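PDB 6TO1: minor fimbrium subunit Mfa5 from Porphyromonas gingivalis ATCC 33277, which serves as an accessory subunit of the minor (Mfa1) fimbriae, pili that mediate biofilm formation and adhesion to host cells and other oral bacteria. Local coordinates for residues Met103-Asn107 and Arg470-Leu475; Asp476-Asp482 and Trp630-Ala634; Lys527-Ile533 and Lys580-Lys586; Val596-Val602 and Ala637-Tyr641. All blocks are in the same frame, centred on the assembly; numbering follows the deposited sequence.

Contact 1 of 4, residues Met103-Asn107 and Arg470-Leu475; sequences MDPEN and RIYADL
D104 holds the polar side of this contact through a single carboxylate oxygen. Its OD1 accepts the hydroxyl proton of Y472, OH to OD1 2.6 Å, and forms a salt bridge with R470, whose NH1 lies 2.8 Å from the same OD1. The two donors arrive from opposite faces of the carboxylate plane, the arginine on the anti side. A chi1 of -172° swings the D104 carboxylate out to the rim of the tyrosine ring, where it stands almost upright to it, the planes 87° apart. D104 OD2 turns back to its own loop and takes weak bonds from the backbone N of E106 and of N107. Two further partners steady the donors: R470 NE pairs with D112, and K424 NZ bonds to Y472 OH while also forming a salt bridge with E106.

The amide plane of N107 is parallel to the Y472 ring but slid toward its rim; CB of N107 makes the closest side-chain touch, 3.7 Å from CD1 of Y472. N107 ND2 makes a weak bond to A473 O, 3.1 Å away, while OD1 is taken by N109 N.

The loop between strands 90-98 and 110-119 thus folds over the end of strand 463-473, which lies between strands 110-119 and 421-423.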
# COMPACT_ATOMS: atom_id res chain seq x y z
N MET A 103 -27.73 -20.82 -16.23
CA MET A 103 -26.68 -21.14 -17.18
C MET A 103 -26.70 -20.18 -18.36
O MET A 103 -27.71 -19.55 -18.67
CB MET A 103 -26.83 -22.59 -17.62
CG MET A 103 -26.54 -23.50 -16.46
SD MET A 103 -26.02 -25.09 -17.01
CE MET A 103 -27.46 -26.04 -16.52
N ASP A 104 -25.55 -20.04 -19.01
CA ASP A 104 -25.47 -19.18 -20.17
C ASP A 104 -26.32 -19.80 -21.29
O ASP A 104 -26.15 -20.99 -21.59
CB ASP A 104 -24.04 -18.99 -20.65
CG ASP A 104 -23.92 -17.94 -21.74
OD1 ASP A 104 -23.29 -16.88 -21.53
OD2 ASP A 104 -24.44 -18.18 -22.86
N PRO A 105 -27.21 -19.04 -21.91
CA PRO A 105 -28.13 -19.64 -22.89
C PRO A 105 -27.48 -19.93 -24.24
O PRO A 105 -27.87 -20.88 -24.92
CB PRO A 105 -29.23 -18.58 -23.03
CG PRO A 105 -28.51 -17.28 -22.81
CD PRO A 105 -27.39 -17.58 -21.80
N GLU A 106 -26.48 -19.13 -24.61
CA GLU A 106 -25.80 -19.35 -25.89
C GLU A 106 -24.95 -20.62 -25.87
O GLU A 106 -24.89 -21.34 -26.87
CB GLU A 106 -24.94 -18.14 -26.22
CG GLU A 106 -25.74 -16.94 -26.69
CD GLU A 106 -24.86 -15.77 -27.04
OE1 GLU A 106 -24.73 -14.85 -26.20
OE2 GLU A 106 -24.29 -15.77 -28.15
N ASN A 107 -24.28 -20.88 -24.76
CA ASN A 107 -23.38 -22.03 -24.65
C ASN A 107 -23.21 -22.31 -23.17
O ASN A 107 -22.59 -21.50 -22.46
CB ASN A 107 -22.05 -21.77 -25.34
CG ASN A 107 -21.10 -22.96 -25.27
OD1 ASN A 107 -21.27 -23.89 -24.46
ND2 ASN A 107 -20.08 -22.94 -26.12
N ARG A 470 -16.11 -13.36 -19.61
CA ARG A 470 -16.68 -14.68 -19.82
C ARG A 470 -15.97 -15.41 -20.95
O ARG A 470 -15.65 -14.81 -21.99
CB ARG A 470 -18.17 -14.59 -20.14
CG ARG A 470 -18.87 -15.93 -20.22
CD ARG A 470 -20.40 -15.82 -20.06
NE ARG A 470 -20.76 -15.42 -18.71
CZ ARG A 470 -22.00 -15.39 -18.24
NH1 ARG A 470 -23.02 -15.75 -19.01
NH2 ARG A 470 -22.21 -15.01 -16.99
N ILE A 471 -15.68 -16.68 -20.73
CA ILE A 471 -15.12 -17.55 -21.76
C ILE A 471 -16.13 -18.65 -22.09
O ILE A 471 -16.89 -19.11 -21.23
CB ILE A 471 -13.77 -18.20 -21.39
CG1 ILE A 471 -13.88 -19.05 -20.14
CG2 ILE A 471 -12.68 -17.16 -21.25
CD1 ILE A 471 -12.59 -19.79 -19.78
N TYR A 472 -16.08 -19.09 -23.33
CA TYR A 472 -16.82 -20.26 -23.77
C TYR A 472 -15.85 -21.33 -24.25
O TYR A 472 -14.82 -21.01 -24.86
CB TYR A 472 -17.75 -19.94 -24.94
CG TYR A 472 -18.90 -19.02 -24.65
CD1 TYR A 472 -19.82 -19.33 -23.66
CD2 TYR A 472 -19.06 -17.85 -25.37
CE1 TYR A 472 -20.89 -18.48 -23.41
CE2 TYR A 472 -20.13 -16.99 -25.11
CZ TYR A 472 -21.03 -17.32 -24.13
OH TYR A 472 -22.10 -16.49 -23.85
N ALA A 473 -16.20 -22.59 -24.03
CA ALA A 473 -15.49 -23.69 -24.68
C ALA A 473 -15.87 -23.77 -26.16
O ALA A 473 -17.05 -23.66 -26.51
CB ALA A 473 -15.79 -25.01 -24.00
N ASP A 474 -14.86 -23.95 -27.02
CA ASP A 474 -15.02 -24.16 -28.47
C ASP A 474 -14.98 -25.67 -28.71
O ASP A 474 -13.91 -26.28 -28.76
CB ASP A 474 -13.92 -23.41 -29.21
CG ASP A 474 -13.95 -23.60 -30.71
OD1 ASP A 474 -14.66 -24.49 -31.21
OD2 ASP A 474 -13.22 -22.85 -31.38
N LEU A 475 -16.16 -26.28 -28.77
CA LEU A 475 -16.23 -27.74 -28.76
C LEU A 475 -15.52 -28.36 -29.95
O LEU A 475 -14.87 -29.41 -29.83
CB LEU A 475 -17.70 -28.19 -28.73
CG LEU A 475 -18.30 -28.31 -27.33
CD1 LEU A 475 -18.40 -26.93 -26.67
CD2 LEU A 475 -19.68 -28.97 -27.33

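Contact 2 of 4, residues Asp476-Asp482 and Trp630-Ala634; sequences DYIQNND and WKKPA
D476, in the first turn of helix 475-480, brings OD1 to 3.7 Å from CB of A634, while its carboxylate is paired with K534. I478 follows with an apolar branch: CG2 lies 3.7 Å from CD of P633 and also meets the carbonyl oxygen of K631. Water 1 lies within hydrogen-bonding distance of I478 O and K631 O, and accepts from K632 NZ.

Q479 bends at chi2 (73°), which folds its amide back over the 630-634 loop. There OE1 accepts from A634 N at 3.0 Å, although the modelled place of OE1 is less certain, and NE2 joins K632 O through water 2. The backbone oxygen of Q479 meets K632 NZ at 3.1 Å, with the ammonium well above the carbonyl plane (58°). NZ has further, weak bonds to the oxygens of I478 and N481, so it gathers carbonyls at the C-terminal end of the helix and just beyond, where their partial negative charge would be expected to suit a cation. D482 completes the grip by a salt bridge, OD1 to K632 NZ 2.9 Å.

The loop between strands 624-628 and 634-643 therefore packs along one side and the C-terminal end of helix 475-480; F498 of strand 498-499 meets I478, K631 and, edge-to-face, W630.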
# COMPACT_ATOMS: atom_id res chain seq x y z
N ASP A 476 -15.68 -27.77 -31.14
CA ASP A 476 -15.07 -28.38 -32.33
C ASP A 476 -13.55 -28.28 -32.27
O ASP A 476 -12.85 -29.21 -32.68
CB ASP A 476 -15.58 -27.70 -33.59
CG ASP A 476 -17.03 -28.04 -33.92
OD1 ASP A 476 -17.50 -29.15 -33.58
OD2 ASP A 476 -17.71 -27.18 -34.52
N TYR A 477 -13.02 -27.17 -31.77
CA TYR A 477 -11.57 -27.07 -31.59
C TYR A 477 -11.07 -28.14 -30.62
O TYR A 477 -10.06 -28.81 -30.87
CB TYR A 477 -11.18 -25.68 -31.10
CG TYR A 477 -9.68 -25.51 -31.05
CD1 TYR A 477 -8.99 -24.96 -32.13
CD2 TYR A 477 -8.96 -25.93 -29.95
CE1 TYR A 477 -7.61 -24.83 -32.08
CE2 TYR A 477 -7.60 -25.82 -29.90
CZ TYR A 477 -6.93 -25.26 -30.96
OH TYR A 477 -5.57 -25.15 -30.88
N ILE A 478 -11.74 -28.28 -29.47
CA ILE A 478 -11.34 -29.27 -28.48
C ILE A 478 -11.44 -30.67 -29.07
O ILE A 478 -10.56 -31.51 -28.87
CB ILE A 478 -12.20 -29.12 -27.21
CG1 ILE A 478 -11.89 -27.76 -26.54
CG2 ILE A 478 -11.98 -30.25 -26.26
CD1 ILE A 478 -12.84 -27.36 -25.50
N GLN A 479 -12.49 -30.94 -29.85
CA GLN A 479 -12.61 -32.24 -30.50
C GLN A 479 -11.43 -32.50 -31.43
O GLN A 479 -10.90 -33.62 -31.46
CB GLN A 479 -13.92 -32.31 -31.29
CG GLN A 479 -14.19 -33.69 -31.89
CD GLN A 479 -14.60 -34.71 -30.86
OE1 GLN A 479 -14.98 -34.36 -29.75
NE2 GLN A 479 -14.51 -35.99 -31.21
N ASN A 480 -11.02 -31.50 -32.19
CA ASN A 480 -10.03 -31.68 -33.24
C ASN A 480 -8.59 -31.52 -32.78
O ASN A 480 -7.68 -31.67 -33.60
CB ASN A 480 -10.31 -30.68 -34.36
CG ASN A 480 -11.63 -30.95 -35.05
OD1 ASN A 480 -12.12 -32.06 -35.04
ND2 ASN A 480 -12.24 -29.92 -35.59
N ASN A 481 -8.36 -31.26 -31.50
CA ASN A 481 -7.01 -31.03 -31.00
C ASN A 481 -6.82 -31.76 -29.69
O ASN A 481 -7.69 -31.69 -28.81
CB ASN A 481 -6.74 -29.54 -30.82
CG ASN A 481 -6.58 -28.82 -32.13
OD1 ASN A 481 -5.50 -28.77 -32.69
ND2 ASN A 481 -7.68 -28.28 -32.66
N ASP A 482 -5.67 -32.42 -29.54
CA ASP A 482 -5.37 -33.16 -28.31
C ASP A 482 -4.71 -32.21 -27.31
O ASP A 482 -3.52 -32.28 -27.02
CB ASP A 482 -4.50 -34.36 -28.63
CG ASP A 482 -5.26 -35.43 -29.40
OD1 ASP A 482 -6.46 -35.62 -29.11
OD2 ASP A 482 -4.68 -36.05 -30.30
N TRP A 630 -15.90 -34.95 -21.79
CA TRP A 630 -15.46 -33.58 -21.57
C TRP A 630 -14.20 -33.23 -22.35
O TRP A 630 -13.99 -32.05 -22.67
CB TRP A 630 -15.26 -33.32 -20.08
CG TRP A 630 -14.11 -33.95 -19.42
CD1 TRP A 630 -14.12 -35.10 -18.68
CD2 TRP A 630 -12.78 -33.43 -19.33
NE1 TRP A 630 -12.87 -35.34 -18.17
CE2 TRP A 630 -12.03 -34.33 -18.56
CE3 TRP A 630 -12.15 -32.29 -19.86
CZ2 TRP A 630 -10.68 -34.14 -18.29
CZ3 TRP A 630 -10.80 -32.09 -19.58
CH2 TRP A 630 -10.08 -33.01 -18.80
N LYS A 631 -13.39 -34.22 -22.72
CA LYS A 631 -12.22 -33.96 -23.54
C LYS A 631 -12.50 -34.04 -25.03
O LYS A 631 -11.76 -33.46 -25.83
CB LYS A 631 -11.09 -34.93 -23.20
CG LYS A 631 -10.67 -34.91 -21.74
CD LYS A 631 -9.55 -35.91 -21.47
CE LYS A 631 -8.17 -35.26 -21.56
NZ LYS A 631 -7.90 -34.67 -22.89
N LYS A 632 -13.54 -34.76 -25.44
CA LYS A 632 -13.89 -34.93 -26.85
C LYS A 632 -15.40 -34.75 -26.93
O LYS A 632 -16.16 -35.72 -26.95
CB LYS A 632 -13.44 -36.30 -27.36
CG LYS A 632 -11.92 -36.45 -27.41
CD LYS A 632 -11.27 -35.44 -28.35
CE LYS A 632 -9.73 -35.58 -28.35
NZ LYS A 632 -9.11 -34.46 -29.13
N PRO A 633 -15.87 -33.50 -26.95
CA PRO A 633 -17.29 -33.24 -26.65
C PRO A 633 -18.19 -33.08 -27.85
O PRO A 633 -19.36 -32.73 -27.65
CB PRO A 633 -17.19 -31.90 -25.90
CG PRO A 633 -16.13 -31.17 -26.70
CD PRO A 633 -15.07 -32.26 -26.93
N ALA A 634 -17.69 -33.28 -29.07
CA ALA A 634 -18.45 -33.05 -30.30
C ALA A 634 -18.40 -34.31 -31.15
O ALA A 634 -17.47 -34.53 -31.93
CB ALA A 634 -17.90 -31.84 -31.07
O HOH W 1 -9.41 -32.59 -26.68
O HOH W 2 -16.01 -37.67 -29.18
O HOH W 3 -6.76 -35.95 -25.77

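Contact 3 of 4, residues Lys527-Ile533 and Lys580-Lys586; sequences KLGYGVI and KWIKLDK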
# COMPACT_ATOMS: atom_id res chain seq x y z
N LYS A 527 -13.41 -28.54 -16.75
CA LYS A 527 -13.92 -29.61 -17.60
C LYS A 527 -15.29 -29.21 -18.16
O LYS A 527 -16.12 -28.64 -17.44
CB LYS A 527 -14.02 -30.93 -16.82
CG LYS A 527 -12.67 -31.44 -16.34
CD LYS A 527 -12.79 -32.65 -15.40
CE LYS A 527 -11.41 -33.02 -14.85
NZ LYS A 527 -11.43 -34.12 -13.86
N LEU A 528 -15.49 -29.49 -19.44
CA LEU A 528 -16.76 -29.16 -20.09
C LEU A 528 -17.90 -29.91 -19.42
O LEU A 528 -17.74 -31.05 -18.96
CB LEU A 528 -16.70 -29.51 -21.57
CG LEU A 528 -16.17 -28.43 -22.50
CD1 LEU A 528 -14.74 -28.12 -22.10
CD2 LEU A 528 -16.21 -28.93 -23.92
N GLY A 529 -19.06 -29.27 -19.35
CA GLY A 529 -20.24 -29.88 -18.75
C GLY A 529 -21.24 -30.43 -19.76
O GLY A 529 -22.08 -31.25 -19.39
N TYR A 530 -21.16 -29.99 -21.02
CA TYR A 530 -22.11 -30.39 -22.06
C TYR A 530 -21.43 -30.59 -23.41
O TYR A 530 -20.63 -29.77 -23.84
CB TYR A 530 -23.24 -29.34 -22.23
CG TYR A 530 -24.01 -29.15 -20.96
CD1 TYR A 530 -25.14 -29.92 -20.69
CD2 TYR A 530 -23.56 -28.28 -19.97
CE1 TYR A 530 -25.81 -29.79 -19.49
CE2 TYR A 530 -24.22 -28.14 -18.79
CZ TYR A 530 -25.34 -28.89 -18.54
OH TYR A 530 -25.99 -28.74 -17.35
N GLY A 531 -21.81 -31.66 -24.10
CA GLY A 531 -21.34 -31.91 -25.45
C GLY A 531 -22.48 -31.88 -26.45
O GLY A 531 -23.62 -31.53 -26.12
N VAL A 532 -22.13 -32.21 -27.69
CA VAL A 532 -23.11 -32.28 -28.77
C VAL A 532 -22.85 -33.51 -29.62
O VAL A 532 -21.75 -34.06 -29.64
CB VAL A 532 -23.07 -31.04 -29.68
CG1 VAL A 532 -23.40 -29.78 -28.90
CG2 VAL A 532 -21.72 -30.90 -30.38
N ILE A 533 -23.89 -33.94 -30.34
CA ILE A 533 -23.77 -34.98 -31.35
C ILE A 533 -24.42 -34.45 -32.61
O ILE A 533 -25.62 -34.13 -32.61
CB ILE A 533 -24.39 -36.31 -30.90
CG1 ILE A 533 -23.52 -36.90 -29.80
CG2 ILE A 533 -24.52 -37.29 -32.08
CD1 ILE A 533 -24.08 -38.11 -29.05
N LYS A 580 -29.54 -28.99 -28.09
CA LYS A 580 -28.42 -29.83 -28.50
C LYS A 580 -27.42 -30.20 -27.42
O LYS A 580 -26.52 -30.99 -27.71
CB LYS A 580 -27.67 -29.11 -29.64
CG LYS A 580 -27.06 -27.77 -29.21
CD LYS A 580 -26.82 -26.86 -30.39
CE LYS A 580 -25.45 -26.24 -30.36
NZ LYS A 580 -25.34 -25.16 -31.38
N TRP A 581 -27.58 -29.74 -26.18
CA TRP A 581 -26.51 -29.86 -25.18
C TRP A 581 -26.68 -31.12 -24.33
O TRP A 581 -27.58 -31.21 -23.48
CB TRP A 581 -26.45 -28.60 -24.32
CG TRP A 581 -26.31 -27.35 -25.09
CD1 TRP A 581 -27.28 -26.44 -25.35
CD2 TRP A 581 -25.12 -26.85 -25.70
NE1 TRP A 581 -26.78 -25.41 -26.10
CE2 TRP A 581 -25.45 -25.64 -26.33
CE3 TRP A 581 -23.81 -27.32 -25.79
CZ2 TRP A 581 -24.51 -24.88 -27.02
CZ3 TRP A 581 -22.88 -26.56 -26.49
CH2 TRP A 581 -23.23 -25.37 -27.09
N ILE A 582 -25.79 -32.08 -24.53
CA ILE A 582 -25.84 -33.37 -23.85
C ILE A 582 -24.96 -33.27 -22.60
O ILE A 582 -23.75 -33.06 -22.70
CB ILE A 582 -25.36 -34.50 -24.77
CG1 ILE A 582 -26.22 -34.50 -26.04
CG2 ILE A 582 -25.35 -35.80 -24.04
CD1 ILE A 582 -25.67 -35.38 -27.15
N LYS A 583 -25.58 -33.46 -21.44
CA LYS A 583 -24.86 -33.38 -20.18
C LYS A 583 -23.78 -34.45 -20.10
O LYS A 583 -24.04 -35.64 -20.34
CB LYS A 583 -25.83 -33.54 -19.02
CG LYS A 583 -25.19 -33.40 -17.63
CD LYS A 583 -26.23 -32.92 -16.62
CE LYS A 583 -25.59 -32.55 -15.28
NZ LYS A 583 -26.52 -31.74 -14.45
N LEU A 584 -22.58 -34.03 -19.72
CA LEU A 584 -21.41 -34.89 -19.69
C LEU A 584 -21.10 -35.35 -18.28
O LEU A 584 -21.42 -34.66 -17.30
CB LEU A 584 -20.19 -34.16 -20.26
CG LEU A 584 -20.27 -33.74 -21.72
CD1 LEU A 584 -19.07 -32.94 -22.16
CD2 LEU A 584 -20.46 -35.00 -22.61
N ASP A 585 -20.45 -36.52 -18.17
CA ASP A 585 -19.96 -37.01 -16.89
C ASP A 585 -18.53 -36.50 -16.72
O ASP A 585 -17.60 -37.02 -17.36
CB ASP A 585 -20.01 -38.53 -16.81
CG ASP A 585 -19.42 -39.07 -15.51
OD1 ASP A 585 -19.00 -38.27 -14.64
OD2 ASP A 585 -19.38 -40.31 -15.37
N LYS A 586 -18.34 -35.50 -15.87
CA LYS A 586 -17.04 -34.88 -15.72
C LYS A 586 -16.05 -35.75 -14.97
O LYS A 586 -14.85 -35.44 -14.98
CB LYS A 586 -17.17 -33.54 -14.99
CG LYS A 586 -17.98 -32.50 -15.72
CD LYS A 586 -17.90 -31.18 -14.96
CE LYS A 586 -18.59 -30.04 -15.67
NZ LYS A 586 -18.21 -28.73 -15.05
O HOH W 4 -21.89 -32.09 -16.56
O HOH W 5 -28.22 -30.10 -16.74
O HOH W 6 -26.33 -32.67 -29.73
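Y530 lies across the backbone of the 580-586 segment, and its side chain can be followed outward. CB is 3.9 Å from CB of W581, the two side chains crossing at about a right angle. Chi1 of -60° sets CG opposite the carbonyl carbon, and CD1 then comes up against the backbone of K583, 3.5 Å from its CA. CE1 continues along the lysine to its CB, at 3.8 Å. At the tip, OH shares a 2.7 Å hydrogen bond with water 5, which lies in the ring plane and accepts weakly from K583 NZ.

Between the two segments the backbones are zipped together. G531 and I582 exchange two bonds, G531 N to I582 O at 2.8 Å and I582 N to G531 O at 2.7 Å, the latter nearly straight (171°). L584 N adds a bond to G529 O. Away from the tyrosine, CD1 of I582 meets CD1 of I533 at 3.7 Å, and L584 lays CG and CD1 against the peptide joining Y530 and G531. K586 passes close over G529, CE to CA 3.5 Å.

This is a short antiparallel beta ladder, Y530 and K583 forming a non-hydrogen-bonded pair, G531 and I582 a hydrogen-bonded one. It joins strand 530-539 to the short strand 582-583 in a mixed sheet that also holds strand 634-643. A classic beta bulge flanks it, K580 and W581 both facing I577.

Contact 4 of 4, residues Val596-Val602 and Ala637-Tyr641; sequences VPPTNTV and AYFAY
P598 is the bump and the F639 ring the floor beneath it. CB of the proline stands over one face of the phenyl, 3.8 Å from its centroid and 12° off the ring normal, a well-centred CH-pi contact. The pyrrolidine does not rest on this one atom: CD reaches CE1 of F639 at 3.7 Å, and the proline nitrogen lies above the same face, 3.4 Å from CZ. Chi1 of F639 carries the ring out toward the loop, and chi2 turns its face to the proline. The far end of the phenyl then slots in below the V596-P597 backbone. There V596 O sits at the ring edge, in its plane, 3.6 Å from CZ, and CG1 of V596 approaches the same CZ.

F639 and Y641 are alternate residues of strand 634-643 and so rise from the same face of it. This strand runs parallel to strand 530-539 in a mixed beta sheet, and the proline-containing loop joining strands 592-596 and 602-604 runs along that face, segments 596-602 and 637-641 pointing 17° apart end to end.

Y641 fills the next hollow, where the loop bends at N600. Its hydroxyl gives a hydrogen bond to N600 O at 2.8 Å, nearly in line with the carbonyl (168°), and CB of P598 leans on the same OH from 3.5 Å. T601 O lies at the ring edge, 3.8 Å from CE1. N600 ND2 closes the bend by bonding to V602 O.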
# COMPACT_ATOMS: atom_id res chain seq x y z
N VAL A 596 -27.65 -43.39 -31.80
CA VAL A 596 -28.04 -42.23 -32.60
C VAL A 596 -28.68 -42.72 -33.89
O VAL A 596 -28.00 -43.39 -34.69
CB VAL A 596 -26.85 -41.31 -32.89
CG1 VAL A 596 -27.30 -40.15 -33.71
CG2 VAL A 596 -26.24 -40.88 -31.56
N PRO A 597 -29.94 -42.39 -34.16
CA PRO A 597 -30.54 -42.74 -35.44
C PRO A 597 -30.57 -41.54 -36.37
O PRO A 597 -30.57 -40.39 -35.91
CB PRO A 597 -31.96 -43.17 -35.03
CG PRO A 597 -32.31 -42.11 -33.99
CD PRO A 597 -30.95 -41.75 -33.28
N PRO A 598 -30.64 -41.76 -37.68
CA PRO A 598 -30.91 -40.64 -38.58
C PRO A 598 -32.33 -40.13 -38.38
O PRO A 598 -33.23 -40.87 -37.98
CB PRO A 598 -30.72 -41.25 -39.98
CG PRO A 598 -31.06 -42.70 -39.79
CD PRO A 598 -30.69 -43.08 -38.36
N THR A 599 -32.54 -38.84 -38.64
CA THR A 599 -33.90 -38.32 -38.54
C THR A 599 -34.81 -38.95 -39.58
O THR A 599 -36.01 -39.09 -39.34
CB THR A 599 -33.91 -36.80 -38.69
OG1 THR A 599 -33.28 -36.41 -39.91
CG2 THR A 599 -33.17 -36.19 -37.53
N ASN A 600 -34.27 -39.34 -40.73
CA ASN A 600 -35.10 -40.02 -41.72
C ASN A 600 -34.24 -40.99 -42.51
O ASN A 600 -33.03 -40.83 -42.60
CB ASN A 600 -35.76 -39.04 -42.70
CG ASN A 600 -34.85 -37.93 -43.11
OD1 ASN A 600 -34.00 -37.49 -42.34
ND2 ASN A 600 -35.03 -37.45 -44.32
N THR A 601 -34.89 -41.99 -43.09
CA THR A 601 -34.19 -43.00 -43.88
C THR A 601 -34.40 -42.84 -45.38
O THR A 601 -33.77 -43.56 -46.16
CB THR A 601 -34.66 -44.40 -43.45
OG1 THR A 601 -36.09 -44.44 -43.53
CG2 THR A 601 -34.22 -44.67 -42.04
N VAL A 602 -35.24 -41.90 -45.78
CA VAL A 602 -35.42 -41.52 -47.17
C VAL A 602 -35.33 -40.00 -47.26
O VAL A 602 -35.97 -39.28 -46.48
CB VAL A 602 -36.77 -42.02 -47.72
CG1 VAL A 602 -37.00 -41.45 -49.09
CG2 VAL A 602 -36.80 -43.53 -47.75
N ALA A 637 -22.05 -38.16 -36.42
CA ALA A 637 -22.57 -39.32 -37.15
C ALA A 637 -22.67 -38.96 -38.62
O ALA A 637 -23.11 -37.86 -38.97
CB ALA A 637 -23.94 -39.74 -36.63
N TYR A 638 -22.24 -39.90 -39.47
CA TYR A 638 -22.32 -39.76 -40.92
C TYR A 638 -23.27 -40.84 -41.44
O TYR A 638 -22.91 -42.01 -41.53
CB TYR A 638 -20.95 -39.88 -41.55
CG TYR A 638 -20.15 -38.64 -41.26
CD1 TYR A 638 -20.28 -37.52 -42.06
CD2 TYR A 638 -19.31 -38.56 -40.16
CE1 TYR A 638 -19.58 -36.36 -41.81
CE2 TYR A 638 -18.59 -37.40 -39.91
CZ TYR A 638 -18.74 -36.30 -40.75
OH TYR A 638 -18.07 -35.10 -40.54
N PHE A 639 -24.49 -40.43 -41.76
CA PHE A 639 -25.47 -41.33 -42.36
C PHE A 639 -25.35 -41.23 -43.87
O PHE A 639 -25.46 -40.15 -44.43
CB PHE A 639 -26.85 -40.95 -41.83
CG PHE A 639 -26.98 -41.13 -40.35
CD1 PHE A 639 -26.88 -42.38 -39.78
CD2 PHE A 639 -27.19 -40.02 -39.51
CE1 PHE A 639 -27.01 -42.55 -38.41
CE2 PHE A 639 -27.34 -40.20 -38.14
CZ PHE A 639 -27.24 -41.45 -37.59
N ALA A 640 -25.14 -42.38 -44.52
CA ALA A 640 -24.92 -42.48 -45.96
C ALA A 640 -26.22 -42.81 -46.68
O ALA A 640 -27.06 -43.56 -46.18
CB ALA A 640 -23.89 -43.58 -46.26
N TYR A 641 -26.38 -42.21 -47.85
CA TYR A 641 -27.54 -42.40 -48.70
C TYR A 641 -27.07 -42.58 -50.13
O TYR A 641 -26.13 -41.89 -50.56
CB TYR A 641 -28.51 -41.20 -48.64
CG TYR A 641 -29.06 -41.00 -47.27
CD1 TYR A 641 -30.36 -41.35 -46.95
CD2 TYR A 641 -28.26 -40.44 -46.28
CE1 TYR A 641 -30.84 -41.19 -45.67
CE2 TYR A 641 -28.72 -40.29 -45.02
CZ TYR A 641 -29.99 -40.65 -44.70
OH TYR A 641 -30.38 -40.47 -43.40

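Contacts 1, 2 and 3 form one cluster, their centres 11 to 14 Å apart. L475 is shared ground: its CG lies 3.7 Å from CG of P633 in contact 2, and its CD2 lies 3.7 Å from Y530 O in contact 3. N107 of contact 1 also packs on W581. Contacts 2 and 3 are joined by a probable hydrogen bond, P633 O to V532 N at 2.8 Å, and contact 3 is nested within the chain loop that contact 2 closes. Contact 4 stands farther out, about 22 Å from contact 3 between centres, touching it through I533 CG2 and V596 CG2 at 4.0 Å; both involve the same sheet. The magnesium and calcium sites have no ligand residues in any of the four.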